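Local coordinates for ALKF (Bacillus cereus, PDB 3ZBO), which has affinity for branched DNA structures and is related to the HEAT-like repeat DNA glycosylases, although its exact cellular role remains unknown, at residues I114-A119 with S136-L141; L100-V105 with K130-W135; D157-V162 with N178-T183; R145-F150 with I186-L191; G126-M131 with E171-A176. All blocks are in the same frame, centred on the assembly; numbering follows the deposited sequence. Where two conformers were deposited one is given.

Four of the five contacts join helix to helix in this mainly helical HEAT-like fold; interaction 4 joins a loop to the end of a helix. Helix 128-144 is shared by interactions 1, 2 and 5, which meet helices 115-124, 98-110 and 171-187 in turn, while helix 171-187 also serves interactions 3 and 4. Interactions 1, 2 and 3 are buried. The first and third rest on apolar packing, whereas interaction 2 buries a serine-aspartate hydrogen bond between close helices. Interaction 4 is partly buried and combines direct packing with two bridging waters; interaction 5, at the surface, relies on direct bonds to a helix's first turn. Trp135, on helix 128-144, packs against Phe180 and Val162 of interaction 3.

Interaction 1 of 5, residues I114-A119 with S136-L141; sequences IAQDVA and SCYCWL
In an antiparallel helix pair, Ala115 and Ala119 of helix 115-124 turn their methyls to Cys137, Tyr138 and Leu141 of helix 128-144. Ala115 CB sits 3.8 Å from Leu141 CD2 and is also touched by Cys137 SG, which lies 4.0 Å from it. One turn on, Ala119 CB meets Tyr138 CE1 at 3.7 Å, approaching the ring obliquely. The segment axes pass 9.9 Å apart at 160°, the kind of neighbouring-helix packing on which HEAT-like folds are built, and alanine's short side chain leaves space for the larger groups opposite. With SG anti to its backbone N (chi1 -179°), Cys137 reaches in between the two alanine methyls. The extended Gln116 chain crosses Tyr138 at about a right angle, its CG 3.9 Å from Leu141 CD1. Gln116 OE1 and Tyr138 OH lie 3.3 Å apart without bonding to each other; both are hydrogen-bonded to Lys154 NZ, and Tyr138 OH also to Asp120. Gln116 NE2 pairs with Ala149 O.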
# COMPACT_ATOMS: atom_id res chain seq x y z
N ILE A 114 -7.97 12.80 -4.35
CA ILE A 114 -8.19 12.31 -5.69
C ILE A 114 -7.91 10.81 -5.77
O ILE A 114 -7.63 10.24 -6.81
CB ILE A 114 -7.28 13.05 -6.71
CG1 ILE A 114 -5.81 13.04 -6.25
CG2 ILE A 114 -7.72 14.52 -6.73
CD1 ILE A 114 -4.86 13.55 -7.30
N ALA A 115 -8.07 10.12 -4.63
CA ALA A 115 -7.63 8.73 -4.48
C ALA A 115 -8.29 7.79 -5.45
O ALA A 115 -7.61 7.02 -6.18
CB ALA A 115 -7.82 8.28 -3.03
N GLN A 116 -9.65 7.76 -5.50
CA GLN A 116 -10.27 6.79 -6.36
C GLN A 116 -10.01 7.08 -7.84
O GLN A 116 -9.80 6.14 -8.62
CB GLN A 116 -11.82 6.68 -6.13
CG GLN A 116 -12.16 6.10 -4.75
CD GLN A 116 -13.65 5.89 -4.61
OE1 GLN A 116 -14.33 5.30 -5.50
NE2 GLN A 116 -14.12 6.26 -3.39
N ASP A 117 -9.98 8.36 -8.23
CA ASP A 117 -9.78 8.63 -9.67
C ASP A 117 -8.40 8.13 -10.12
O ASP A 117 -8.25 7.48 -11.17
CB ASP A 117 -9.88 10.11 -9.87
CG ASP A 117 -11.33 10.60 -9.83
OD1 ASP A 117 -12.28 9.74 -9.95
OD2 ASP A 117 -11.50 11.82 -9.68
N VAL A 118 -7.34 8.41 -9.32
CA VAL A 118 -6.00 8.02 -9.66
C VAL A 118 -5.85 6.48 -9.52
O VAL A 118 -5.34 5.81 -10.43
CB VAL A 118 -4.99 8.70 -8.79
CG1 VAL A 118 -3.56 8.16 -9.14
CG2 VAL A 118 -5.04 10.21 -9.03
N ALA A 119 -6.37 5.92 -8.44
CA ALA A 119 -6.26 4.45 -8.30
C ALA A 119 -6.95 3.70 -9.40
O ALA A 119 -6.47 2.68 -9.88
CB ALA A 119 -6.88 4.02 -6.93
N SER A 136 -4.03 -1.55 -3.79
CA SER A 136 -3.65 -1.27 -2.40
C SER A 136 -4.36 0.00 -1.87
O SER A 136 -4.83 -0.01 -0.75
CB SER A 136 -2.14 -1.09 -2.26
OG SER A 136 -1.44 -2.35 -2.60
N CYS A 137 -4.39 1.03 -2.71
CA CYS A 137 -5.04 2.28 -2.25
C CYS A 137 -6.46 1.99 -1.90
O CYS A 137 -6.90 2.54 -0.85
CB CYS A 137 -4.94 3.22 -3.43
SG CYS A 137 -5.68 4.85 -3.02
N TYR A 138 -7.18 1.18 -2.67
CA TYR A 138 -8.56 0.87 -2.26
C TYR A 138 -8.60 0.20 -0.89
O TYR A 138 -9.52 0.44 -0.10
CB TYR A 138 -9.36 0.04 -3.26
CG TYR A 138 -10.04 0.92 -4.28
CD1 TYR A 138 -9.38 1.31 -5.45
CD2 TYR A 138 -11.32 1.42 -4.00
CE1 TYR A 138 -10.04 2.16 -6.35
CE2 TYR A 138 -11.98 2.24 -4.96
CZ TYR A 138 -11.33 2.59 -6.06
OH TYR A 138 -12.01 3.40 -6.94
N CYS A 139 -7.68 -0.72 -0.63
CA CYS A 139 -7.69 -1.36 0.71
C CYS A 139 -7.51 -0.30 1.78
O CYS A 139 -8.21 -0.38 2.82
CB CYS A 139 -6.55 -2.36 0.84
SG CYS A 139 -6.63 -3.72 -0.30
N TRP A 140 -6.63 0.71 1.60
CA TRP A 140 -6.41 1.71 2.63
C TRP A 140 -7.61 2.61 2.72
O TRP A 140 -7.97 3.02 3.85
CB TRP A 140 -5.14 2.56 2.33
CG TRP A 140 -3.95 1.66 1.99
CD1 TRP A 140 -3.02 1.98 1.02
CD2 TRP A 140 -3.56 0.35 2.49
NE1 TRP A 140 -2.06 0.99 0.90
CE2 TRP A 140 -2.41 -0.05 1.72
CE3 TRP A 140 -4.14 -0.60 3.42
CZ2 TRP A 140 -1.73 -1.24 1.97
CZ3 TRP A 140 -3.50 -1.76 3.63
CH2 TRP A 140 -2.30 -2.13 2.89
N LEU A 141 -8.24 2.93 1.58
CA LEU A 141 -9.46 3.80 1.64
C LEU A 141 -10.59 3.08 2.38
O LEU A 141 -11.31 3.71 3.20
CB LEU A 141 -9.95 4.06 0.22
CG LEU A 141 -9.10 5.00 -0.59
CD1 LEU A 141 -9.66 4.96 -1.96
CD2 LEU A 141 -9.13 6.41 -0.02

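Interaction 2 of 5, residues L100-V105 with K130-W135; sequences LSDYVV and KMSAGW
Ser132 and Asp102 supply the polar part of this contact: Ser132 OG donates to Asp102 OD1 over 2.6 Å, arriving on the syn side and 22° out of the carboxylate plane. The same oxygen takes a second bond within its own helix from Ser101 OG at 2.8 Å, this one from well above the plane. Two hydroxyls thus meet a single buried carboxylate oxygen and probably restrict its rotation, although each has a second acceptor competing for its one proton, Tyr98 O for Ser101 and Arg172 O of helix 171-187 for Ser132. Serine suits both positions, being small enough for a close interface and still able to donate. With chi1 at -171°, Ser132 OG projects across to the aspartate.

The packing part is made by Ala133, whose CB lies against the backbone Ser101 O (3.4 Å) and Ser101 CB (4.0 Å). Alanine suits this close approach: the CA atoms of Asp102 and Ala133 are 4.9 Å apart and the segment axes, 41° from parallel, approach to 7.9 Å. Helix 98-110 also widens into a pi-type turn at 101-105.

Ile92 of helix 85-94 packs on both Ser101 and Ala133, while Ala176 of helix 171-187 touches Ser132.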
# COMPACT_ATOMS: atom_id res chain seq x y z
N LEU A 100 7.26 0.10 -1.94
CA LEU A 100 7.04 1.49 -2.36
C LEU A 100 5.65 1.69 -2.99
O LEU A 100 4.94 2.67 -2.64
CB LEU A 100 8.16 1.96 -3.34
CG LEU A 100 9.47 2.16 -2.60
CD1 LEU A 100 10.54 2.26 -3.66
CD2 LEU A 100 9.46 3.51 -1.76
N SER A 101 5.25 0.81 -3.94
CA SER A 101 3.97 1.03 -4.55
C SER A 101 2.85 0.92 -3.52
O SER A 101 1.88 1.70 -3.56
CB SER A 101 3.74 0.07 -5.73
OG SER A 101 3.84 -1.28 -5.27
N ASP A 102 2.94 -0.06 -2.61
CA ASP A 102 1.74 -0.48 -1.81
C ASP A 102 1.75 0.25 -0.46
O ASP A 102 0.65 0.60 0.01
CB ASP A 102 1.76 -1.96 -1.54
CG ASP A 102 1.72 -2.84 -2.80
OD1 ASP A 102 1.63 -2.31 -3.93
OD2 ASP A 102 1.85 -4.05 -2.53
N TYR A 103 2.95 0.45 0.16
CA TYR A 103 2.98 0.96 1.53
C TYR A 103 3.43 2.44 1.61
O TYR A 103 3.34 3.07 2.67
CB TYR A 103 3.90 0.09 2.39
CG TYR A 103 3.61 -1.37 2.35
CD1 TYR A 103 2.30 -1.88 2.18
CD2 TYR A 103 4.69 -2.26 2.43
CE1 TYR A 103 2.08 -3.29 2.19
CE2 TYR A 103 4.45 -3.61 2.38
CZ TYR A 103 3.19 -4.08 2.25
OH TYR A 103 3.05 -5.45 2.16
N VAL A 104 3.82 3.03 0.48
CA VAL A 104 4.28 4.44 0.46
C VAL A 104 3.41 5.24 -0.53
O VAL A 104 2.54 6.01 -0.09
CB VAL A 104 5.74 4.56 0.04
CG1 VAL A 104 6.13 6.07 0.02
CG2 VAL A 104 6.62 3.82 1.00
N VAL A 105 3.44 4.96 -1.84
CA VAL A 105 2.64 5.74 -2.74
C VAL A 105 1.15 5.50 -2.56
O VAL A 105 0.39 6.47 -2.51
CB VAL A 105 3.09 5.41 -4.18
CG1 VAL A 105 2.31 6.33 -5.16
CG2 VAL A 105 4.63 5.69 -4.38
N LYS A 130 2.00 -0.37 -10.79
CA LYS A 130 0.94 0.65 -10.73
C LYS A 130 -0.44 0.05 -10.37
O LYS A 130 -1.17 0.61 -9.51
CB LYS A 130 0.73 1.38 -12.09
CG LYS A 130 1.77 2.32 -12.35
CD LYS A 130 1.29 3.16 -13.65
CE LYS A 130 2.51 3.82 -14.25
NZ LYS A 130 1.84 4.60 -15.37
N MET A 131 -0.71 -1.13 -10.94
CA MET A 131 -1.97 -1.78 -10.57
C MET A 131 -1.92 -2.19 -9.11
O MET A 131 -2.93 -2.09 -8.45
CB MET A 131 -2.23 -3.06 -11.42
CG MET A 131 -2.44 -2.56 -12.89
SD MET A 131 -3.00 -3.94 -13.95
CE MET A 131 -1.59 -5.07 -13.95
N SER A 132 -0.78 -2.72 -8.66
CA SER A 132 -0.67 -3.09 -7.21
C SER A 132 -0.96 -1.87 -6.33
O SER A 132 -1.67 -1.99 -5.32
CB SER A 132 0.75 -3.60 -6.94
OG SER A 132 0.76 -4.14 -5.62
N ALA A 133 -0.44 -0.70 -6.70
CA ALA A 133 -0.70 0.51 -5.91
C ALA A 133 -2.17 0.89 -5.97
O ALA A 133 -2.72 1.30 -4.92
CB ALA A 133 0.15 1.70 -6.43
N GLY A 134 -2.84 0.71 -7.14
CA GLY A 134 -4.21 1.14 -7.21
C GLY A 134 -5.09 0.21 -6.34
O GLY A 134 -5.94 0.74 -5.61
N TRP A 135 -4.91 -1.12 -6.40
CA TRP A 135 -5.69 -2.08 -5.51
C TRP A 135 -5.34 -1.79 -4.09
O TRP A 135 -6.25 -1.78 -3.23
CB TRP A 135 -5.35 -3.51 -5.89
CG TRP A 135 -5.94 -3.89 -7.25
CD1 TRP A 135 -5.31 -4.09 -8.44
CD2 TRP A 135 -7.35 -4.21 -7.49
NE1 TRP A 135 -6.22 -4.44 -9.42
CE2 TRP A 135 -7.47 -4.54 -8.85
CE3 TRP A 135 -8.50 -4.24 -6.66
CZ2 TRP A 135 -8.69 -4.92 -9.45
CZ3 TRP A 135 -9.70 -4.61 -7.21
CH2 TRP A 135 -9.83 -4.95 -8.61

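Interaction 3 of 5, residues D157-V162 with N178-T183; sequences DMLEMV and NNFLNT
Consecutive helices of the HEAT-like fold, 152-165 and 171-187, pack Phe180 and Leu181 against Met158, Leu159 and Val162 in a buried apolar interface. A chi1 of 178° swings the Phe180 ring out from its helix, and Met158 meets it with CB, 3.7 Å from Phe180 CZ. Met158 then bends at its last torsion, so that its CE returns to within 3.7 Å of Phe180 CE1. Its sulfur makes an oblique Met-aromatic contact, SD 5.2 Å from the Phe180 ring centroid. Leu159 CD2 serves two neighbours, lying 3.9 Å from Phe180 CE2 and 3.7 Å from Leu181 CD2. Val162 and Leu181 meet tip to tip, and the 3.5 Å between Val162 CG1 and Leu181 CD2 is tighter than a usual carbon contact. Trp135 of helix 128-144 adds an edge-to-face stack on Phe180, while Ile198 of helix 192-202 touches Leu159 and Leu181. With no hydrogen bond between the segments, cohesion here comes from shape fit and dispersion, to which the polarisable methionine sulfur and aromatic ring are well suited.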
# COMPACT_ATOMS: atom_id res chain seq x y z
N ASP A 157 -18.31 -4.75 -8.85
CA ASP A 157 -17.71 -5.03 -10.15
C ASP A 157 -16.19 -5.29 -9.98
O ASP A 157 -15.61 -6.17 -10.67
CB ASP A 157 -17.93 -3.84 -11.09
CG ASP A 157 -19.35 -3.73 -11.61
OD1 ASP A 157 -20.11 -4.66 -11.48
OD2 ASP A 157 -19.59 -2.64 -12.21
N MET A 158 -15.56 -4.56 -9.05
CA MET A 158 -14.17 -4.82 -8.71
C MET A 158 -13.98 -6.21 -8.11
O MET A 158 -12.96 -6.90 -8.47
CB MET A 158 -13.66 -3.74 -7.74
CG MET A 158 -13.53 -2.38 -8.45
SD MET A 158 -13.21 -1.08 -7.33
CE MET A 158 -11.47 -1.37 -6.95
N LEU A 159 -14.89 -6.68 -7.27
CA LEU A 159 -14.73 -8.05 -6.75
C LEU A 159 -14.79 -9.08 -7.89
O LEU A 159 -14.07 -10.09 -7.89
CB LEU A 159 -15.88 -8.40 -5.77
CG LEU A 159 -15.77 -7.70 -4.43
CD1 LEU A 159 -17.08 -7.91 -3.60
CD2 LEU A 159 -14.60 -8.24 -3.64
N GLU A 160 -15.74 -8.82 -8.85
CA GLU A 160 -15.83 -9.74 -9.99
C GLU A 160 -14.59 -9.73 -10.87
O GLU A 160 -14.15 -10.80 -11.31
CB GLU A 160 -17.04 -9.36 -10.85
CG GLU A 160 -18.36 -9.70 -10.24
CD GLU A 160 -18.57 -11.17 -10.01
OE1 GLU A 160 -18.16 -12.01 -10.85
OE2 GLU A 160 -19.18 -11.57 -8.99
N MET A 161 -13.95 -8.56 -10.99
CA MET A 161 -12.71 -8.45 -11.73
C MET A 161 -11.61 -9.25 -11.02
O MET A 161 -10.85 -9.99 -11.65
CB MET A 161 -12.34 -7.00 -11.91
CG MET A 161 -11.09 -6.83 -12.68
SD MET A 161 -11.23 -7.36 -14.38
CE MET A 161 -12.74 -6.53 -14.86
N VAL A 162 -11.56 -9.15 -9.70
CA VAL A 162 -10.58 -9.96 -9.01
C VAL A 162 -10.88 -11.47 -9.20
O VAL A 162 -9.98 -12.24 -9.58
CB VAL A 162 -10.59 -9.66 -7.48
CG1 VAL A 162 -9.69 -10.70 -6.71
CG2 VAL A 162 -10.11 -8.26 -7.22
N ASN A 178 -5.64 -9.66 -3.65
CA ASN A 178 -6.03 -10.51 -2.52
C ASN A 178 -6.34 -9.70 -1.25
O ASN A 178 -7.33 -10.04 -0.54
CB ASN A 178 -4.89 -11.56 -2.26
CG ASN A 178 -5.32 -12.66 -1.30
OD1 ASN A 178 -4.91 -12.63 -0.11
ND2 ASN A 178 -6.04 -13.58 -1.83
N ASN A 179 -5.50 -8.69 -1.04
CA ASN A 179 -5.72 -7.76 0.09
C ASN A 179 -7.11 -7.11 -0.14
O ASN A 179 -7.90 -6.97 0.86
CB ASN A 179 -4.51 -6.76 0.14
CG ASN A 179 -4.54 -5.86 1.33
OD1 ASN A 179 -5.27 -6.14 2.28
ND2 ASN A 179 -3.66 -4.84 1.35
N PHE A 180 -7.44 -6.73 -1.36
CA PHE A 180 -8.74 -6.11 -1.59
C PHE A 180 -9.87 -7.10 -1.19
O PHE A 180 -10.86 -6.66 -0.58
CB PHE A 180 -8.78 -5.63 -3.07
CG PHE A 180 -10.10 -5.00 -3.47
CD1 PHE A 180 -10.30 -3.64 -3.25
CD2 PHE A 180 -11.06 -5.78 -4.07
CE1 PHE A 180 -11.50 -3.02 -3.65
CE2 PHE A 180 -12.27 -5.19 -4.47
CZ PHE A 180 -12.51 -3.78 -4.26
N LEU A 181 -9.81 -8.36 -1.58
CA LEU A 181 -10.84 -9.34 -1.18
C LEU A 181 -10.97 -9.36 0.33
O LEU A 181 -12.08 -9.30 0.85
CB LEU A 181 -10.48 -10.80 -1.61
CG LEU A 181 -10.35 -11.00 -3.11
CD1 LEU A 181 -10.23 -12.55 -3.22
CD2 LEU A 181 -11.71 -10.54 -3.89
N ASN A 182 -9.83 -9.47 1.03
CA ASN A 182 -9.91 -9.49 2.49
C ASN A 182 -10.47 -8.26 3.07
O ASN A 182 -11.27 -8.34 3.98
CB ASN A 182 -8.49 -9.56 3.06
CG ASN A 182 -7.97 -10.90 3.22
OD1 ASN A 182 -8.21 -11.51 4.30
ND2 ASN A 182 -7.00 -11.25 2.39
N THR A 183 -10.13 -7.11 2.52
CA THR A 183 -10.50 -5.81 3.10
C THR A 183 -11.97 -5.57 2.84
O THR A 183 -12.67 -5.05 3.73
CB THR A 183 -9.64 -4.69 2.50
OG1 THR A 183 -8.27 -4.97 2.84
CG2 THR A 183 -10.02 -3.37 3.23

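Interaction 4 of 5, residues R145-F150 with I186-L191; sequences RKDNAF and ISYVPL
Asp147 sets its carboxylate steeply to the ring of Tyr188, the two planes 72° apart, with Asp147 OD1 3.3 Å from Tyr188 CD1. The backbone of the aspartate joins in, since Asp147 O lies in the ring plane at its edge. Over the centre of one face of that ring sits Pro190 CD, 3.7 Å above the plane, and Pro190 CD also comes 3.4 Å from Asp147 OD2. Tyr188 CE1 packs on Phe150 CB at 4.1 Å. Two waters bridge the loop between helices 128-144 and 152-165 to the end of helix 171-187 and the turn that follows it. One gives hydrogen bonds to Asp147 OD2 (2.7 Å) and Ser187 O, and takes one from Val189 N. The other donates to Phe150 O and is hydrogen-bonded to Tyr188 OH at 2.7 Å. Asp147 OD1 and Ser187 O, two acceptors, tolerate their closeness because Lys235 binds both, through a salt bridge and a hydrogen bond; the lysine's positive charge probably favours an ionised Asp147.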
# COMPACT_ATOMS: atom_id res chain seq x y z
N ARG A 145 -12.31 5.40 5.35
CA ARG A 145 -13.43 6.15 4.79
C ARG A 145 -14.69 5.45 5.22
O ARG A 145 -14.79 4.23 5.37
CB ARG A 145 -13.41 6.19 3.24
CG ARG A 145 -12.20 6.86 2.57
CD ARG A 145 -12.07 8.32 2.71
NE ARG A 145 -10.72 8.64 2.21
CZ ARG A 145 -10.35 9.81 1.76
NH1 ARG A 145 -11.22 10.84 1.74
NH2 ARG A 145 -9.13 9.93 1.28
N LYS A 146 -15.75 6.26 5.37
CA LYS A 146 -17.04 5.66 5.58
C LYS A 146 -17.55 4.94 4.30
O LYS A 146 -17.14 5.22 3.16
CB LYS A 146 -18.09 6.72 6.05
CG LYS A 146 -17.52 7.79 7.01
CD LYS A 146 -18.59 8.84 7.48
CE LYS A 146 -18.37 9.34 8.90
NZ LYS A 146 -18.47 8.24 9.90
N ASP A 147 -18.43 3.97 4.50
CA ASP A 147 -18.90 3.20 3.42
C ASP A 147 -19.54 4.01 2.29
O ASP A 147 -19.50 3.62 1.11
CB ASP A 147 -19.85 2.08 3.89
CG ASP A 147 -19.12 0.97 4.63
OD1 ASP A 147 -17.87 0.87 4.49
OD2 ASP A 147 -19.85 0.17 5.25
N ASN A 148 -20.20 5.11 2.68
CA ASN A 148 -20.83 5.97 1.66
C ASN A 148 -19.86 6.71 0.74
O ASN A 148 -20.30 7.30 -0.29
CB ASN A 148 -21.86 6.88 2.38
CG ASN A 148 -21.23 8.08 3.05
OD1 ASN A 148 -20.07 8.08 3.44
ND2 ASN A 148 -21.99 9.16 3.16
N ALA A 149 -18.55 6.58 0.99
CA ALA A 149 -17.57 7.10 0.05
C ALA A 149 -17.45 6.22 -1.14
O ALA A 149 -16.78 6.65 -2.11
CB ALA A 149 -16.20 7.31 0.81
N PHE A 150 -18.09 5.04 -1.18
CA PHE A 150 -17.95 4.10 -2.31
C PHE A 150 -19.25 3.75 -2.93
O PHE A 150 -20.28 3.65 -2.23
CB PHE A 150 -17.31 2.78 -1.80
CG PHE A 150 -16.08 3.03 -0.99
CD1 PHE A 150 -14.85 3.19 -1.62
CD2 PHE A 150 -16.14 3.19 0.37
CE1 PHE A 150 -13.65 3.46 -0.89
CE2 PHE A 150 -15.02 3.42 1.10
CZ PHE A 150 -13.74 3.58 0.51
N ILE A 186 -14.13 -7.66 5.30
CA ILE A 186 -14.15 -7.20 6.67
C ILE A 186 -14.56 -5.77 6.83
O ILE A 186 -15.30 -5.42 7.78
CB ILE A 186 -12.73 -7.47 7.28
CG1 ILE A 186 -12.44 -8.96 7.32
CG2 ILE A 186 -12.67 -6.84 8.70
CD1 ILE A 186 -13.54 -9.85 7.98
N SER A 187 -14.10 -4.85 5.97
CA SER A 187 -14.31 -3.43 6.20
C SER A 187 -15.41 -2.78 5.35
O SER A 187 -15.65 -1.61 5.56
CB SER A 187 -13.01 -2.65 6.00
OG SER A 187 -12.00 -3.11 6.94
N TYR A 188 -16.02 -3.51 4.44
CA TYR A 188 -17.12 -2.98 3.61
C TYR A 188 -18.31 -3.89 3.68
O TYR A 188 -18.60 -4.69 2.81
CB TYR A 188 -16.59 -2.84 2.16
CG TYR A 188 -17.67 -2.04 1.33
CD1 TYR A 188 -17.89 -0.73 1.57
CD2 TYR A 188 -18.36 -2.74 0.33
CE1 TYR A 188 -18.89 -0.03 0.76
CE2 TYR A 188 -19.31 -2.12 -0.50
CZ TYR A 188 -19.58 -0.77 -0.21
OH TYR A 188 -20.53 -0.17 -0.99
N VAL A 189 -19.04 -3.74 4.80
CA VAL A 189 -20.12 -4.70 5.08
C VAL A 189 -21.22 -4.80 4.05
O VAL A 189 -21.84 -5.88 3.94
CB VAL A 189 -20.76 -4.52 6.48
CG1 VAL A 189 -19.74 -4.72 7.55
CG2 VAL A 189 -21.47 -3.20 6.65
N PRO A 190 -21.45 -3.75 3.23
CA PRO A 190 -22.48 -4.05 2.17
C PRO A 190 -22.24 -5.22 1.28
O PRO A 190 -23.18 -5.85 0.76
CB PRO A 190 -22.57 -2.73 1.43
CG PRO A 190 -22.17 -1.69 2.44
CD PRO A 190 -20.98 -2.37 3.22
N LEU A 191 -20.98 -5.60 1.07
CA LEU A 191 -20.65 -6.72 0.24
C LEU A 191 -19.83 -7.77 1.02
O LEU A 191 -19.11 -8.57 0.41
CB LEU A 191 -19.80 -6.23 -0.97
CG LEU A 191 -20.65 -5.39 -1.92
CD1 LEU A 191 -19.78 -4.78 -2.98
CD2 LEU A 191 -21.75 -6.18 -2.54
O HOH W 1 -18.24 -1.52 6.56
O HOH W 2 -21.61 2.19 -0.18

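Interaction 5 of 5, residues G126-M131 with E171-A176; sequences GDELKM and ERTKSA
Glu128 grips the start of helix 171-187 through Arg172 N, which donates to Glu128 OE2 over 2.8 Å in a nearly straight bond of 172°. The bond uses the anti lone pair of OE2, and the glutamate reaches it as an extended chain from its first torsion onward (chi1 177°). A carboxylate suits the first turn of a helix, where peptide N-H groups lack partners within the helix and the dipole's positive end should favour a negative charge. The opposite helix starts here too: Asp127 is the N-cap of helix 128-144, and its OD1 accepts from Lys130 N at 2.9 Å. The starts of two helices thus meet at the surface of the HEAT-like fold.

Thr173 adds a second bond across the contact, OG1 to Glu128 O at 3.0 Å, in the carbonyl plane on a lone pair. Threonine serves twice, since its CG2 packs 3.6 Å from Met131 CB. A kink at the sulfur (chi3 -65°) puts Met131 CE 3.7 Å from Thr173 OG1.

Farther out, Glu171 OE1 forms a salt bridge with Lys174 NZ on its own helix. Arg172 turns its charged end away to a cation-pi contact with Tyr98 and leaves its aliphatic part to Leu129, Arg172 CG lying 4.0 Å from Leu129 CD2.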
# COMPACT_ATOMS: atom_id res chain seq x y z
N GLY A 126 -2.49 -1.73 -16.69
CA GLY A 126 -1.79 -2.95 -17.14
C GLY A 126 -0.37 -3.10 -16.62
O GLY A 126 0.29 -4.08 -16.97
N ASP A 127 0.15 -2.15 -15.77
CA ASP A 127 1.51 -2.22 -15.29
C ASP A 127 1.51 -2.76 -13.87
O ASP A 127 0.70 -2.31 -13.08
CB ASP A 127 2.10 -0.77 -15.33
CG ASP A 127 3.37 -0.69 -14.60
OD1 ASP A 127 3.44 -0.48 -13.34
OD2 ASP A 127 4.41 -0.90 -15.27
N GLU A 128 2.32 -3.82 -13.66
CA GLU A 128 2.28 -4.62 -12.39
C GLU A 128 2.22 -3.70 -11.17
O GLU A 128 1.29 -3.86 -10.31
CB GLU A 128 3.52 -5.56 -12.32
CG GLU A 128 3.54 -6.34 -11.00
CD GLU A 128 4.50 -7.47 -11.04
OE1 GLU A 128 5.33 -7.50 -12.05
OE2 GLU A 128 4.60 -8.29 -10.16
N LEU A 129 3.22 -2.85 -10.99
CA LEU A 129 3.27 -2.18 -9.70
C LEU A 129 2.33 -0.99 -9.65
O LEU A 129 1.82 -0.64 -8.52
CB LEU A 129 4.68 -1.66 -9.47
CG LEU A 129 5.73 -2.76 -9.24
CD1 LEU A 129 7.13 -2.23 -9.20
CD2 LEU A 129 5.42 -3.45 -7.89
N LYS A 130 2.00 -0.37 -10.79
CA LYS A 130 0.94 0.65 -10.73
C LYS A 130 -0.44 0.05 -10.37
O LYS A 130 -1.17 0.61 -9.51
CB LYS A 130 0.73 1.38 -12.09
CG LYS A 130 1.77 2.32 -12.35
CD LYS A 130 1.29 3.16 -13.65
CE LYS A 130 2.51 3.82 -14.25
NZ LYS A 130 1.84 4.60 -15.37
N MET A 131 -0.71 -1.13 -10.94
CA MET A 131 -1.97 -1.78 -10.57
C MET A 131 -1.92 -2.19 -9.11
O MET A 131 -2.93 -2.09 -8.45
CB MET A 131 -2.23 -3.06 -11.42
CG MET A 131 -2.44 -2.56 -12.89
SD MET A 131 -3.00 -3.94 -13.95
CE MET A 131 -1.59 -5.07 -13.95
N GLU A 171 2.36 -10.79 -10.59
CA GLU A 171 2.53 -11.29 -9.22
C GLU A 171 2.18 -10.27 -8.16
O GLU A 171 1.44 -10.56 -7.22
CB GLU A 171 3.89 -11.88 -8.90
CG GLU A 171 4.35 -12.90 -9.99
CD GLU A 171 3.41 -14.09 -10.15
OE1 GLU A 171 2.78 -14.54 -9.16
OE2 GLU A 171 3.34 -14.66 -11.31
N ARG A 172 2.76 -9.07 -8.23
CA ARG A 172 2.45 -8.13 -7.16
C ARG A 172 1.05 -7.65 -7.22
O ARG A 172 0.44 -7.32 -6.16
CB ARG A 172 3.39 -6.91 -7.18
CG ARG A 172 4.83 -7.26 -6.88
CD ARG A 172 5.16 -8.24 -5.74
NE ARG A 172 4.34 -7.91 -4.56
CZ ARG A 172 4.50 -8.57 -3.43
NH1 ARG A 172 5.52 -9.50 -3.30
NH2 ARG A 172 3.63 -8.34 -2.45
N THR A 173 0.43 -7.62 -8.39
CA THR A 173 -0.96 -7.23 -8.53
C THR A 173 -1.80 -8.25 -7.73
O THR A 173 -2.81 -7.89 -7.09
CB THR A 173 -1.36 -7.13 -10.01
OG1 THR A 173 -0.36 -6.39 -10.71
CG2 THR A 173 -2.68 -6.38 -10.10
N LYS A 174 -1.48 -9.56 -7.86
CA LYS A 174 -2.25 -10.61 -7.21
C LYS A 174 -2.26 -10.33 -5.69
O LYS A 174 -3.29 -10.53 -5.03
CB LYS A 174 -1.51 -11.97 -7.33
CG LYS A 174 -1.51 -12.54 -8.70
CD LYS A 174 -0.78 -13.92 -8.59
CE LYS A 174 -0.67 -14.56 -9.95
NZ LYS A 174 0.21 -15.81 -9.78
N SER A 175 -1.11 -9.96 -5.09
CA SER A 175 -1.06 -9.70 -3.64
C SER A 175 -2.01 -8.58 -3.30
O SER A 175 -2.78 -8.71 -2.30
CB SER A 175 0.38 -9.31 -3.29
OG SER A 175 0.39 -8.75 -1.94
N ALA A 176 -2.03 -7.51 -4.07
CA ALA A 176 -2.91 -6.41 -3.72
C ALA A 176 -4.37 -6.72 -3.98
O ALA A 176 -5.25 -6.28 -3.18
CB ALA A 176 -2.50 -5.12 -4.57